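Extracellular solute-binding protein family 1 (Arthrobacter chlorophenolicus, PDB 4R2F) probably binds sugars outside the cell for a transport system and here carries the disaccharide laminaribiose. Local coordinates at residues V149-D154 with N311-Y316; W159-L164 with G289-A294; T174-L179 with S295-P300; L227-D232 with S416-F421. All blocks are in the same frame, centred on the assembly; numbering follows the deposited sequence.

Contacts 1 and 2 both use strand 145-161. Near its middle it pairs with strand 306-316, at its far end with strand 291-294, and the two centres are about 30 Å apart on opposite sides of the chain's centre. Contact 1 is wholly buried and polar, and it supplies two residues of the disaccharide pocket. Contact 2 adds to its strand pairing an aspartate that binds the start of a helix and an arginine. Contact 3 continues the chain of contact 2 and trades strand pairing for a helix start with a tryptophan laid on a loop. Contact 4 is apolar, a turn resting on the C-terminal helix. Contacts 2 and 3 are partly buried; contact 4 is largely buried, with Leu-230 and Thr-419 exposed.

Contact 1: V149-D154 with N311-Y316; sequences VPWQLD and NNIMMY. With BGC (beta-D-glucopyranose), chain B; BGC (beta-D-glucopyranose), chain C.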
loop_
_atom_site.group_PDB
_atom_site.type_symbol
_atom_site.label_atom_id
_atom_site.label_comp_id
_atom_site.label_asym_id
_atom_site.label_seq_id
_atom_site.Cartn_x
_atom_site.Cartn_y
_atom_site.Cartn_z
ATOM N N VAL A 149 1.015 -1.495 15.986
ATOM C CA VAL A 149 -0.154 -2.382 15.979
ATOM C C VAL A 149 -0.817 -2.329 14.600
ATOM O O VAL A 149 -1.095 -1.235 14.083
ATOM C CB VAL A 149 -1.150 -1.943 17.069
ATOM C CG1 VAL A 149 -2.366 -2.839 17.081
ATOM C CG2 VAL A 149 -0.485 -1.932 18.428
ATOM N N PRO A 150 -1.099 -3.499 13.998
ATOM C CA PRO A 150 -1.716 -3.453 12.670
ATOM C C PRO A 150 -3.090 -2.831 12.660
ATOM O O PRO A 150 -3.826 -2.994 13.618
ATOM C CB PRO A 150 -1.836 -4.936 12.284
ATOM C CG PRO A 150 -1.910 -5.654 13.601
ATOM C CD PRO A 150 -0.972 -4.889 14.485
ATOM N N TRP A 151 -3.456 -2.142 11.580
ATOM C CA TRP A 151 -4.832 -1.610 11.480
ATOM C C TRP A 151 -5.528 -1.892 10.161
ATOM O O TRP A 151 -6.750 -1.872 10.083
ATOM C CB TRP A 151 -4.894 -0.111 11.860
ATOM C CG TRP A 151 -4.479 0.886 10.812
ATOM C CD1 TRP A 151 -3.198 1.190 10.419
ATOM C CD2 TRP A 151 -5.339 1.721 10.029
ATOM N NE1 TRP A 151 -3.219 2.137 9.426
ATOM C CE2 TRP A 151 -4.515 2.497 9.181
ATOM C CE3 TRP A 151 -6.726 1.909 9.975
ATOM C CZ2 TRP A 151 -5.035 3.440 8.290
ATOM C CZ3 TRP A 151 -7.234 2.820 9.085
ATOM C CH2 TRP A 151 -6.386 3.590 8.255
ATOM N N GLN A 152 -4.756 -2.151 9.115
ATOM C CA GLN A 152 -5.320 -2.546 7.847
ATOM C C GLN A 152 -4.247 -3.149 6.970
ATOM O O GLN A 152 -3.044 -3.018 7.252
ATOM C CB GLN A 152 -6.026 -1.373 7.122
ATOM C CG GLN A 152 -5.275 -0.046 7.069
ATOM C CD GLN A 152 -4.580 0.244 5.745
ATOM O OE1 GLN A 152 -4.009 -0.645 5.104
ATOM N NE2 GLN A 152 -4.604 1.498 5.343
ATOM N N LEU A 153 -4.722 -3.838 5.927
ATOM C CA LEU A 153 -3.897 -4.489 4.962
ATOM C C LEU A 153 -4.189 -3.918 3.601
ATOM O O LEU A 153 -5.265 -4.111 3.048
ATOM C CB LEU A 153 -4.137 -5.989 4.965
ATOM C CG LEU A 153 -3.776 -6.744 6.245
ATOM C CD1 LEU A 153 -4.483 -8.098 6.280
ATOM C CD2 LEU A 153 -2.275 -6.888 6.346
ATOM N N ASP A 154 -3.213 -3.222 3.043
ATOM C CA ASP A 154 -3.442 -2.497 1.796
ATOM C C ASP A 154 -2.902 -3.373 0.692
ATOM O O ASP A 154 -1.699 -3.450 0.477
ATOM C CB ASP A 154 -2.753 -1.140 1.850
ATOM C CG ASP A 154 -3.013 -0.273 0.615
ATOM O OD1 ASP A 154 -3.931 -0.561 -0.179
ATOM O OD2 ASP A 154 -2.257 0.698 0.436
ATOM N N ASN A 311 -0.144 -2.266 7.083
ATOM C CA ASN A 311 -0.168 -0.953 7.708
ATOM C C ASN A 311 -0.522 -0.988 9.175
ATOM O O ASN A 311 -1.251 -1.869 9.646
ATOM C CB ASN A 311 -1.103 -0.020 6.951
ATOM C CG ASN A 311 -0.537 0.361 5.601
ATOM O OD1 ASN A 311 0.634 0.724 5.497
ATOM N ND2 ASN A 311 -1.350 0.261 4.560
ATOM N N ASN A 312 -0.009 -0.003 9.887
ATOM C CA ASN A 312 0.036 -0.062 11.342
ATOM C C ASN A 312 -0.011 1.327 11.975
ATOM O O ASN A 312 0.260 2.338 11.327
ATOM C CB ASN A 312 1.319 -0.798 11.775
ATOM C CG ASN A 312 2.573 -0.251 11.107
ATOM O OD1 ASN A 312 3.011 -0.733 10.021
ATOM N ND2 ASN A 312 3.146 0.766 11.707
ATOM N N ILE A 313 -0.439 1.349 13.236
ATOM C CA ILE A 313 -0.495 2.543 14.033
ATOM C C ILE A 313 0.642 2.488 15.003
ATOM O O ILE A 313 0.839 1.477 15.698
ATOM C CB ILE A 313 -1.815 2.664 14.842
ATOM C CG1 ILE A 313 -3.010 2.590 13.900
ATOM C CG2 ILE A 313 -1.879 3.970 15.632
ATOM C CD1 ILE A 313 -4.346 2.752 14.594
ATOM N N MET A 314 1.331 3.618 15.102
ATOM C CA MET A 314 2.565 3.714 15.835
ATOM C C MET A 314 2.513 4.859 16.829
ATOM O O MET A 314 1.817 5.861 16.650
ATOM C CB MET A 314 3.766 3.827 14.862
ATOM C CG MET A 314 3.898 5.071 14.029
ATOM S SD MET A 314 4.891 4.811 12.549
ATOM C CE MET A 314 3.618 4.246 11.442
ATOM N N MET A 315 3.208 4.651 17.930
ATOM C CA MET A 315 3.299 5.638 18.998
ATOM C C MET A 315 4.759 6.110 19.067
ATOM O O MET A 315 5.663 5.355 18.711
ATOM C CB MET A 315 2.872 4.990 20.345
ATOM C CG MET A 315 1.401 4.675 20.518
ATOM S SD MET A 315 0.963 4.013 22.143
ATOM C CE MET A 315 1.869 2.503 22.069
ATOM N N TYR A 316 4.978 7.340 19.530
ATOM C CA TYR A 316 6.300 7.967 19.569
ATOM C C TYR A 316 6.682 8.405 20.974
ATOM O O TYR A 316 5.806 8.694 21.790
ATOM C CB TYR A 316 6.304 9.219 18.693
ATOM C CG TYR A 316 6.031 8.960 17.224
ATOM C CD1 TYR A 316 4.745 8.771 16.756
ATOM C CD2 TYR A 316 7.066 8.897 16.320
ATOM C CE1 TYR A 316 4.494 8.531 15.417
ATOM C CE2 TYR A 316 6.833 8.661 14.980
ATOM C CZ TYR A 316 5.547 8.486 14.520
ATOM O OH TYR A 316 5.326 8.282 13.166
HETATM C C2 BGC B . 0.901 1.822 1.493
HETATM C C3 BGC B . 1.943 2.047 2.589
HETATM C C4 BGC B . 3.241 2.551 1.973
HETATM C C5 BGC B . 2.973 3.795 1.136
HETATM C C6 BGC B . 4.230 4.269 0.394
HETATM C C1 BGC B . 0.701 3.170 0.822
HETATM O O2 BGC B . -0.321 1.337 2.038
HETATM O O3 BGC B . 2.181 0.836 3.307
HETATM O O4 BGC B . 4.148 2.923 3.003
HETATM O O5 BGC B . 1.933 3.541 0.185
HETATM O O6 BGC B . 4.703 3.295 -0.562
HETATM C C2 BGC C . -2.456 3.896 -0.836
HETATM C C3 BGC C . -1.023 4.266 -0.425
HETATM C C4 BGC C . -0.403 5.157 -1.510
HETATM C C5 BGC C . -1.332 6.362 -1.813
HETATM C C6 BGC C . -0.746 7.341 -2.837
HETATM C C1 BGC C . -3.250 5.167 -1.190
HETATM O O1 BGC C . -4.556 4.839 -1.661
HETATM O O2 BGC C . -3.086 3.163 0.229
HETATM O O3 BGC C . -0.293 3.037 -0.169
HETATM O O4 BGC C . 0.884 5.678 -1.156
HETATM O O5 BGC C . -2.558 5.847 -2.258
HETATM O O6 BGC C . -0.393 6.640 -4.031
HETATM O O HOH W 1 -0.516 3.212 8.777
#
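Asn-311 reaches from its strand to both Gln-152 and the sugar. Its CB lies 3.5 Å from Gln-152 OE1. CG stands anti to the carbonyl carbon (chi1 -70°), and the amide beyond it splits its work. OD1 accepts from O3 of the chain B glucose at 2.7 Å. ND2 gives a nearly straight bond to Gln-152 OE1 at 2.9 Å, in its own amide plane but above that of the Gln-152 carbonyl. The two amide planes stand 90° apart. ND2 also donates to O2 of the same glucose. These bonds would fix the rotation of the amide. Asp-154 OD2 accepts from O2 of both glucose units, each at 2.6 Å, while its OD1 is in a salt bridge with Arg-156. This is part of the glycan pocket. Behind it the backbones pair antiparallel: Val-149 and Ile-313 exchange two bonds, and Trp-151 N donates to Asn-311 O at 2.9 Å. Trp-151 CD1 is 3.8 Å from Ile-313 CG1. Its NE1 donates to a water, which also lies close to Asn-312 O. Trp-47 meets the Trp-151 ring edge-to-face. Helix 322-335 packs on Val-149 and Ile-313, and helix 103-109 touches Asn-312 and Met-314.

Contact 2: W159-L164 with G289-A294; sequences WYRKSL and GDIVVA
Tyr-160 and Val-292 form the hydrogen-bonded pair between the strands. Tyr-160 N donates to Val-292 O, and Val-292 N to Tyr-160 O, both at 2.8 Å. Their side chains lie alongside each other, with Tyr-160 CE1 3.6 Å from Val-292 CG1. Val-293 CG2 sits over one face of the Trp-159 indole, a CH-pi contact 3.4 Å from the six-membered ring centroid. Ile-291 CG2 adds an oblique contact at Trp-159 CE3. These antiparallel strands belong to the mixed sheet of this solute-binding protein, and 159-161 runs into helix 162-168 with Arg-161 at the N-cap. Asp-290 grips the first turn: its backbone O accepts from Lys-162 N at 3.0 Å, and OD1 uses its syn lone pair for Ser-163 N at 2.9 Å. Arg-161 CG is anti to the backbone N (chi1 -176°), and a bend at chi3 turns the guanidinium over Ile-291 CG1. NH1 forms a salt bridge with Asp-286 and donates to Trp-266 O. NH2 bridges to Asp-290, though the place of OD2 is less sure. A leucine in place of Arg-161 would probably cost Asp-286 its salt-bridge partner NH1, and Asp-290 the less certain one. Farther out, Val-280 of helix 280-284 touches Trp-159 and Ile-291.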
loop_
_atom_site.group_PDB
_atom_site.type_symbol
_atom_site.label_atom_id
_atom_site.label_comp_id
_atom_site.label_asym_id
_atom_site.label_seq_id
_atom_site.Cartn_x
_atom_site.Cartn_y
_atom_site.Cartn_z
ATOM N N TRP A 159 -7.882 -4.546 -11.669
ATOM C CA TRP A 159 -9.257 -4.138 -11.944
ATOM C C TRP A 159 -9.414 -3.989 -13.431
ATOM O O TRP A 159 -8.421 -3.746 -14.127
ATOM C CB TRP A 159 -9.577 -2.775 -11.292
ATOM C CG TRP A 159 -9.607 -2.819 -9.814
ATOM C CD1 TRP A 159 -8.538 -2.789 -8.991
ATOM C CD2 TRP A 159 -10.767 -2.935 -8.968
ATOM N NE1 TRP A 159 -8.946 -2.878 -7.686
ATOM C CE2 TRP A 159 -10.309 -2.966 -7.643
ATOM C CE3 TRP A 159 -12.142 -2.996 -9.207
ATOM C CZ2 TRP A 159 -11.173 -3.066 -6.547
ATOM C CZ3 TRP A 159 -13.001 -3.101 -8.125
ATOM C CH2 TRP A 159 -12.515 -3.124 -6.809
ATOM N N TYR A 160 -10.665 -4.079 -13.899
ATOM C CA TYR A 160 -10.980 -3.834 -15.290
ATOM C C TYR A 160 -12.335 -3.199 -15.436
ATOM O O TYR A 160 -13.179 -3.269 -14.540
ATOM C CB TYR A 160 -10.907 -5.119 -16.128
ATOM C CG TYR A 160 -12.030 -6.129 -15.948
ATOM C CD1 TYR A 160 -12.116 -6.920 -14.803
ATOM C CD2 TYR A 160 -12.952 -6.360 -16.961
ATOM C CE1 TYR A 160 -13.126 -7.867 -14.644
ATOM C CE2 TYR A 160 -13.964 -7.311 -16.819
ATOM C CZ TYR A 160 -14.048 -8.075 -15.664
ATOM O OH TYR A 160 -15.054 -9.010 -15.525
ATOM N N ARG A 161 -12.539 -2.570 -16.579
ATOM C CA ARG A 161 -13.828 -2.007 -16.900
ATOM C C ARG A 161 -14.434 -2.869 -18.009
ATOM O O ARG A 161 -13.917 -2.941 -19.124
ATOM C CB ARG A 161 -13.677 -0.546 -17.299
ATOM C CG ARG A 161 -14.983 0.165 -17.571
ATOM C CD ARG A 161 -14.743 1.626 -17.938
ATOM N NE ARG A 161 -14.735 2.573 -16.803
ATOM C CZ ARG A 161 -15.821 3.045 -16.172
ATOM N NH1 ARG A 161 -15.709 3.931 -15.191
ATOM N NH2 ARG A 161 -17.029 2.629 -16.498
ATOM N N LYS A 162 -15.524 -3.539 -17.685
ATOM C CA LYS A 162 -16.163 -4.484 -18.632
ATOM C C LYS A 162 -16.503 -3.866 -19.989
ATOM O O LYS A 162 -16.250 -4.471 -21.027
ATOM C CB LYS A 162 -17.439 -5.049 -18.048
ATOM C CG LYS A 162 -17.273 -5.745 -16.712
ATOM C CD LYS A 162 -18.589 -6.349 -16.230
ATOM C CE LYS A 162 -19.690 -5.310 -16.139
ATOM N NZ LYS A 162 -20.626 -5.648 -15.049
ATOM N N SER A 163 -17.041 -2.649 -19.984
ATOM C CA SER A 163 -17.455 -2.004 -21.238
ATOM C C SER A 163 -16.281 -1.825 -22.186
ATOM O O SER A 163 -16.433 -1.905 -23.394
ATOM C CB SER A 163 -18.128 -0.654 -20.961
ATOM O OG SER A 163 -17.291 0.197 -20.177
ATOM N N LEU A 164 -15.093 -1.604 -21.645
ATOM C CA LEU A 164 -13.949 -1.320 -22.497
ATOM C C LEU A 164 -13.329 -2.573 -23.057
ATOM O O LEU A 164 -12.730 -2.548 -24.138
ATOM C CB LEU A 164 -12.892 -0.500 -21.730
ATOM C CG LEU A 164 -13.362 0.922 -21.431
ATOM C CD1 LEU A 164 -12.324 1.710 -20.652
ATOM C CD2 LEU A 164 -13.699 1.644 -22.730
ATOM N N GLY A 289 -21.026 -0.420 -11.502
ATOM C CA GLY A 289 -20.811 -1.876 -11.595
ATOM C C GLY A 289 -19.915 -2.237 -12.779
ATOM O O GLY A 289 -19.575 -3.404 -12.983
ATOM N N ASP A 290 -19.507 -1.233 -13.557
ATOM C CA ASP A 290 -18.686 -1.485 -14.744
ATOM C C ASP A 290 -17.234 -1.775 -14.354
ATOM O O ASP A 290 -16.551 -2.519 -15.053
ATOM C CB ASP A 290 -18.765 -0.315 -15.728
ATOM C CG ASP A 290 -18.306 -0.677 -17.117
ATOM O OD1 ASP A 290 -18.409 -1.842 -17.535
ATOM O OD2 ASP A 290 -17.828 0.218 -17.829
ATOM N N ILE A 291 -16.783 -1.226 -13.225
ATOM C CA ILE A 291 -15.407 -1.436 -12.745
ATOM C C ILE A 291 -15.394 -2.595 -11.769
ATOM O O ILE A 291 -16.042 -2.528 -10.719
ATOM C CB ILE A 291 -14.841 -0.207 -12.020
ATOM C CG1 ILE A 291 -14.749 0.986 -12.981
ATOM C CG2 ILE A 291 -13.470 -0.545 -11.445
ATOM C CD1 ILE A 291 -14.491 2.301 -12.273
ATOM N N VAL A 292 -14.622 -3.627 -12.110
ATOM C CA VAL A 292 -14.669 -4.929 -11.456
ATOM C C VAL A 292 -13.269 -5.497 -11.187
ATOM O O VAL A 292 -12.319 -5.262 -11.953
ATOM C CB VAL A 292 -15.463 -5.915 -12.361
ATOM C CG1 VAL A 292 -15.368 -7.350 -11.871
ATOM C CG2 VAL A 292 -16.917 -5.462 -12.457
ATOM N N VAL A 293 -13.145 -6.256 -10.106
ATOM C CA VAL A 293 -11.850 -6.928 -9.790
ATOM C C VAL A 293 -11.555 -8.014 -10.806
ATOM O O VAL A 293 -12.436 -8.808 -11.145
ATOM C CB VAL A 293 -11.850 -7.496 -8.357
ATOM C CG1 VAL A 293 -10.610 -8.343 -8.084
ATOM C CG2 VAL A 293 -11.916 -6.352 -7.358
ATOM N N ALA A 294 -10.327 -8.010 -11.321
ATOM C CA ALA A 294 -9.860 -9.046 -12.250
ATOM C C ALA A 294 -9.069 -10.106 -11.478
ATOM O O ALA A 294 -8.496 -9.815 -10.429
ATOM C CB ALA A 294 -8.988 -8.424 -13.349
#

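Contact 3: T174-L179 with S295-P300; sequences TDWASL and SPIAGP
Trp-176 turns its CG anti to the carbonyl carbon (chi1 -71°), which lays the indole along 297-300. Ile-297 CG1 stands between the backbone N and the carbonyl carbon (chi1 63°), and its CD1 extends to Trp-176 CD1 at 3.8 Å and to Leu-179 CD2. Over one face of the indole lie Gly-299 CA and Pro-300 CD. The glycine carbon is 3.9 Å from the centroid of the five-membered ring. The proline carbon is also 3.9 Å from the centroid of the six-membered ring. Both are CH-pi contacts, and Phe-240 also stacks with this indole. Helices 204-215 and 232-246 touch it too. An alanine at Trp-176 is likely to open a gap above Gly-299 and Pro-300 and leave Phe-240 without its stacking partner. Two backbone bonds tie the segments. Ala-298 N gives a nearly straight bond to Thr-174 O at 2.9 Å, and Trp-176 N donates to Ala-298 O at 3.2 Å. The first amide of the helix is therefore met by the loop. Thr-174 N donates to Ser-178 OG. Asp-175 is the N-cap of helix 176-188, its OD1 accepting from Ser-178 N at 2.8 Å, where the loop after strand 291-294 passes.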
loop_
_atom_site.group_PDB
_atom_site.type_symbol
_atom_site.label_atom_id
_atom_site.label_comp_id
_atom_site.label_asym_id
_atom_site.label_seq_id
_atom_site.Cartn_x
_atom_site.Cartn_y
_atom_site.Cartn_z
ATOM N N THR A 174 -4.929 -13.530 -18.428
ATOM C CA THR A 174 -4.601 -14.555 -17.435
ATOM C C THR A 174 -3.106 -14.621 -17.193
ATOM O O THR A 174 -2.654 -15.330 -16.296
ATOM C CB THR A 174 -5.069 -15.933 -17.906
ATOM O OG1 THR A 174 -4.469 -16.211 -19.173
ATOM C CG2 THR A 174 -6.588 -15.960 -18.049
ATOM N N ASP A 175 -2.336 -13.888 -17.996
ATOM C CA ASP A 175 -0.889 -13.896 -17.882
ATOM C C ASP A 175 -0.303 -12.718 -18.609
ATOM O O ASP A 175 -1.051 -11.943 -19.226
ATOM C CB ASP A 175 -0.301 -15.220 -18.397
ATOM C CG ASP A 175 -0.645 -15.528 -19.864
ATOM O OD1 ASP A 175 -1.111 -14.674 -20.657
ATOM O OD2 ASP A 175 -0.414 -16.687 -20.223
ATOM N N TRP A 176 1.019 -12.574 -18.538
ATOM C CA TRP A 176 1.692 -11.397 -19.115
ATOM C C TRP A 176 1.491 -11.306 -20.627
ATOM O O TRP A 176 1.232 -10.231 -21.153
ATOM C CB TRP A 176 3.183 -11.386 -18.770
ATOM C CG TRP A 176 3.442 -11.085 -17.332
ATOM C CD1 TRP A 176 2.515 -11.079 -16.313
ATOM C CD2 TRP A 176 4.696 -10.763 -16.725
ATOM N NE1 TRP A 176 3.116 -10.741 -15.134
ATOM C CE2 TRP A 176 4.455 -10.553 -15.350
ATOM C CE3 TRP A 176 5.997 -10.611 -17.211
ATOM C CZ2 TRP A 176 5.466 -10.207 -14.456
ATOM C CZ3 TRP A 176 6.991 -10.255 -16.325
ATOM C CH2 TRP A 176 6.721 -10.063 -14.961
ATOM N N ALA A 177 1.587 -12.442 -21.306
ATOM C CA ALA A 177 1.429 -12.492 -22.750
ATOM C C ALA A 177 0.021 -12.062 -23.130
ATOM O O ALA A 177 -0.153 -11.295 -24.060
ATOM C CB ALA A 177 1.731 -13.895 -23.280
ATOM N N SER A 178 -0.990 -12.535 -22.408
ATOM C CA SER A 178 -2.342 -12.111 -22.705
ATOM C C SER A 178 -2.580 -10.624 -22.297
ATOM O O SER A 178 -3.334 -9.929 -22.959
ATOM C CB SER A 178 -3.377 -13.090 -22.124
ATOM O OG SER A 178 -3.361 -13.151 -20.703
ATOM N N LEU A 179 -1.909 -10.127 -21.254
ATOM C CA LEU A 179 -2.014 -8.696 -20.892
ATOM C C LEU A 179 -1.544 -7.801 -22.043
ATOM O O LEU A 179 -2.217 -6.829 -22.421
ATOM C CB LEU A 179 -1.233 -8.392 -19.595
ATOM C CG LEU A 179 -0.979 -6.943 -19.170
ATOM C CD1 LEU A 179 -2.267 -6.160 -19.118
ATOM C CD2 LEU A 179 -0.264 -6.896 -17.815
ATOM N N SER A 295 -9.007 -11.326 -12.008
ATOM C CA SER A 295 -8.220 -12.378 -11.345
ATOM C C SER A 295 -6.728 -12.093 -11.475
ATOM O O SER A 295 -6.295 -11.504 -12.467
ATOM C CB SER A 295 -8.538 -13.752 -11.940
ATOM O OG SER A 295 -9.884 -14.127 -11.629
ATOM N N PRO A 296 -5.930 -12.514 -10.477
ATOM C CA PRO A 296 -4.477 -12.379 -10.615
ATOM C C PRO A 296 -3.998 -13.101 -11.865
ATOM O O PRO A 296 -4.651 -14.041 -12.331
ATOM C CB PRO A 296 -3.908 -13.038 -9.355
ATOM C CG PRO A 296 -5.055 -13.301 -8.452
ATOM C CD PRO A 296 -6.327 -13.202 -9.238
ATOM N N ILE A 297 -2.889 -12.637 -12.426
ATOM C CA ILE A 297 -2.333 -13.221 -13.642
ATOM C C ILE A 297 -1.005 -13.896 -13.357
ATOM O O ILE A 297 -0.289 -13.551 -12.414
ATOM C CB ILE A 297 -2.117 -12.172 -14.726
ATOM C CG1 ILE A 297 -1.092 -11.111 -14.284
ATOM C CG2 ILE A 297 -3.463 -11.518 -15.078
ATOM C CD1 ILE A 297 -0.959 -9.975 -15.276
ATOM N N ALA A 298 -0.675 -14.847 -14.214
ATOM C CA ALA A 298 0.552 -15.608 -14.076
ATOM C C ALA A 298 1.675 -14.949 -14.846
ATOM O O ALA A 298 1.479 -14.460 -15.951
ATOM C CB ALA A 298 0.333 -17.034 -14.579
ATOM N N GLY A 299 2.857 -14.939 -14.242
ATOM C CA GLY A 299 4.087 -14.558 -14.944
ATOM C C GLY A 299 4.470 -15.614 -15.978
ATOM O O GLY A 299 3.848 -16.687 -16.056
ATOM N N PRO A 300 5.489 -15.322 -16.792
ATOM C CA PRO A 300 5.843 -16.204 -17.902
ATOM C C PRO A 300 6.384 -17.585 -17.474
ATOM O O PRO A 300 6.388 -18.489 -18.273
ATOM C CB PRO A 300 6.902 -15.395 -18.669
ATOM C CG PRO A 300 7.446 -14.431 -17.672
ATOM C CD PRO A 300 6.320 -14.107 -16.747
#

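Contact 4: L227-D232 with S416-F421; sequences LDVLND and SALTAF
Val-229 pushes CG1 against the C-terminal helix. That one methyl, anti to the backbone N (chi1 177°), meets three groups. It is 3.5 Å from Leu-418 O and 3.8 Å from Leu-418 CD2. It also reaches Phe-421 CD2 at 3.8 Å, coming obliquely to the ring. Leu-230 lies beside it, on the more exposed side. Its CD2 touches Leu-418 CB at 4.0 Å, and the two leucine side chains run past one another, oppositely directed. Both Leu-230 methyls lie 3.7 Å from Thr-419 OG1, a hydroxyl already bonded to Lys-415 O within its own helix. The contact is apolar, with van der Waals touches alone between the segments. A type I turn from Asp-228 to Asn-231 presents both Val-229 and Leu-230. Asn-231 then N-caps helix 232-246 through OD1, and Asn-234 of that helix binds Val-229 O. Leu-418 packs on Val-235 and Val-238 of helix 232-246 and on Phe-403 of helix 398-408, whose ring also stacks with Phe-421. The turn before helix 232-246 therefore lies against helix 414-428, with helix 398-408 adjoining.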
loop_
_atom_site.group_PDB
_atom_site.type_symbol
_atom_site.label_atom_id
_atom_site.label_comp_id
_atom_site.label_asym_id
_atom_site.label_seq_id
_atom_site.Cartn_x
_atom_site.Cartn_y
_atom_site.Cartn_z
ATOM N N LEU A 227 20.123 -8.074 -0.408
ATOM C CA LEU A 227 19.765 -7.471 -1.692
ATOM C C LEU A 227 20.046 -8.399 -2.846
ATOM O O LEU A 227 21.095 -9.023 -2.917
ATOM C CB LEU A 227 20.496 -6.151 -1.898
ATOM C CG LEU A 227 19.989 -4.964 -1.084
ATOM C CD1 LEU A 227 20.933 -3.779 -1.204
ATOM C CD2 LEU A 227 18.579 -4.555 -1.525
ATOM N N ASP A 228 19.080 -8.506 -3.748
ATOM C CA ASP A 228 19.221 -9.320 -4.944
ATOM C C ASP A 228 18.518 -8.634 -6.145
ATOM O O ASP A 228 17.748 -9.265 -6.884
ATOM C CB ASP A 228 18.633 -10.709 -4.690
ATOM C CG ASP A 228 18.956 -11.710 -5.796
ATOM O OD1 ASP A 228 19.978 -11.531 -6.497
ATOM O OD2 ASP A 228 18.170 -12.669 -5.972
ATOM N N VAL A 229 18.817 -7.358 -6.341
ATOM C CA VAL A 229 18.082 -6.524 -7.305
ATOM C C VAL A 229 18.261 -6.962 -8.760
ATOM O O VAL A 229 17.310 -6.973 -9.540
ATOM C CB VAL A 229 18.475 -5.058 -7.128
ATOM C CG1 VAL A 229 17.779 -4.181 -8.175
ATOM C CG2 VAL A 229 18.103 -4.623 -5.724
ATOM N N LEU A 230 19.468 -7.379 -9.110
ATOM C CA LEU A 230 19.772 -7.757 -10.484
ATOM C C LEU A 230 19.454 -9.212 -10.801
ATOM O O LEU A 230 19.868 -9.731 -11.827
ATOM C CB LEU A 230 21.239 -7.430 -10.797
ATOM C CG LEU A 230 21.405 -5.954 -11.155
ATOM C CD1 LEU A 230 22.775 -5.412 -10.754
ATOM C CD2 LEU A 230 21.146 -5.825 -12.656
ATOM N N ASN A 231 18.711 -9.880 -9.932
ATOM C CA ASN A 231 18.200 -11.221 -10.250
ATOM C C ASN A 231 17.510 -11.251 -11.630
ATOM O O ASN A 231 16.778 -10.328 -11.998
ATOM C CB ASN A 231 17.291 -11.683 -9.085
ATOM C CG ASN A 231 16.168 -12.571 -9.531
ATOM O OD1 ASN A 231 15.155 -12.094 -10.019
ATOM N ND2 ASN A 231 16.336 -13.875 -9.362
ATOM N N ASP A 232 17.753 -12.306 -12.396
ATOM C CA ASP A 232 17.140 -12.460 -13.732
ATOM C C ASP A 232 15.616 -12.391 -13.810
ATOM O O ASP A 232 15.078 -12.098 -14.876
ATOM C CB ASP A 232 17.508 -13.802 -14.357
ATOM C CG ASP A 232 18.991 -13.915 -14.743
ATOM O OD1 ASP A 232 19.883 -13.208 -14.207
ATOM O OD2 ASP A 232 19.266 -14.772 -15.597
ATOM N N SER A 416 20.340 -1.588 -16.831
ATOM C CA SER A 416 20.850 -0.294 -16.354
ATOM C C SER A 416 19.967 0.315 -15.264
ATOM O O SER A 416 20.462 0.866 -14.275
ATOM C CB SER A 416 21.010 0.723 -17.508
ATOM O OG SER A 416 21.864 0.214 -18.546
ATOM N N ALA A 417 18.664 0.290 -15.486
ATOM C CA ALA A 417 17.725 0.854 -14.511
ATOM C C ALA A 417 17.870 0.131 -13.150
ATOM O O ALA A 417 17.989 0.767 -12.115
ATOM C CB ALA A 417 16.315 0.744 -15.043
ATOM N N LEU A 418 17.902 -1.194 -13.207
ATOM C CA LEU A 418 18.069 -2.025 -12.016
ATOM C C LEU A 418 19.409 -1.813 -11.317
ATOM O O LEU A 418 19.479 -1.824 -10.086
ATOM C CB LEU A 418 17.883 -3.490 -12.395
ATOM C CG LEU A 418 16.435 -3.932 -12.628
ATOM C CD1 LEU A 418 16.331 -5.272 -13.337
ATOM C CD2 LEU A 418 15.671 -3.979 -11.300
ATOM N N THR A 419 20.474 -1.596 -12.096
ATOM C CA THR A 419 21.794 -1.338 -11.534
ATOM C C THR A 419 21.779 -0.017 -10.810
ATOM O O THR A 419 22.306 0.087 -9.700
ATOM C CB THR A 419 22.894 -1.366 -12.625
ATOM O OG1 THR A 419 22.857 -2.650 -13.247
ATOM C CG2 THR A 419 24.267 -1.138 -12.048
ATOM N N ALA A 420 21.157 0.997 -11.412
ATOM C CA ALA A 420 21.030 2.305 -10.738
ATOM C C ALA A 420 20.194 2.157 -9.447
ATOM O O ALA A 420 20.480 2.788 -8.434
ATOM C CB ALA A 420 20.399 3.340 -11.668
ATOM N N PHE A 421 19.167 1.314 -9.512
ATOM C CA PHE A 421 18.303 1.040 -8.357
ATOM C C PHE A 421 19.133 0.377 -7.231
ATOM O O PHE A 421 19.171 0.870 -6.099
ATOM C CB PHE A 421 17.123 0.166 -8.831
ATOM C CG PHE A 421 16.065 -0.094 -7.783
ATOM C CD1 PHE A 421 15.785 0.835 -6.790
ATOM C CD2 PHE A 421 15.359 -1.274 -7.809
ATOM C CE1 PHE A 421 14.828 0.586 -5.841
ATOM C CE2 PHE A 421 14.393 -1.532 -6.858
ATOM C CZ PHE A 421 14.134 -0.596 -5.874
#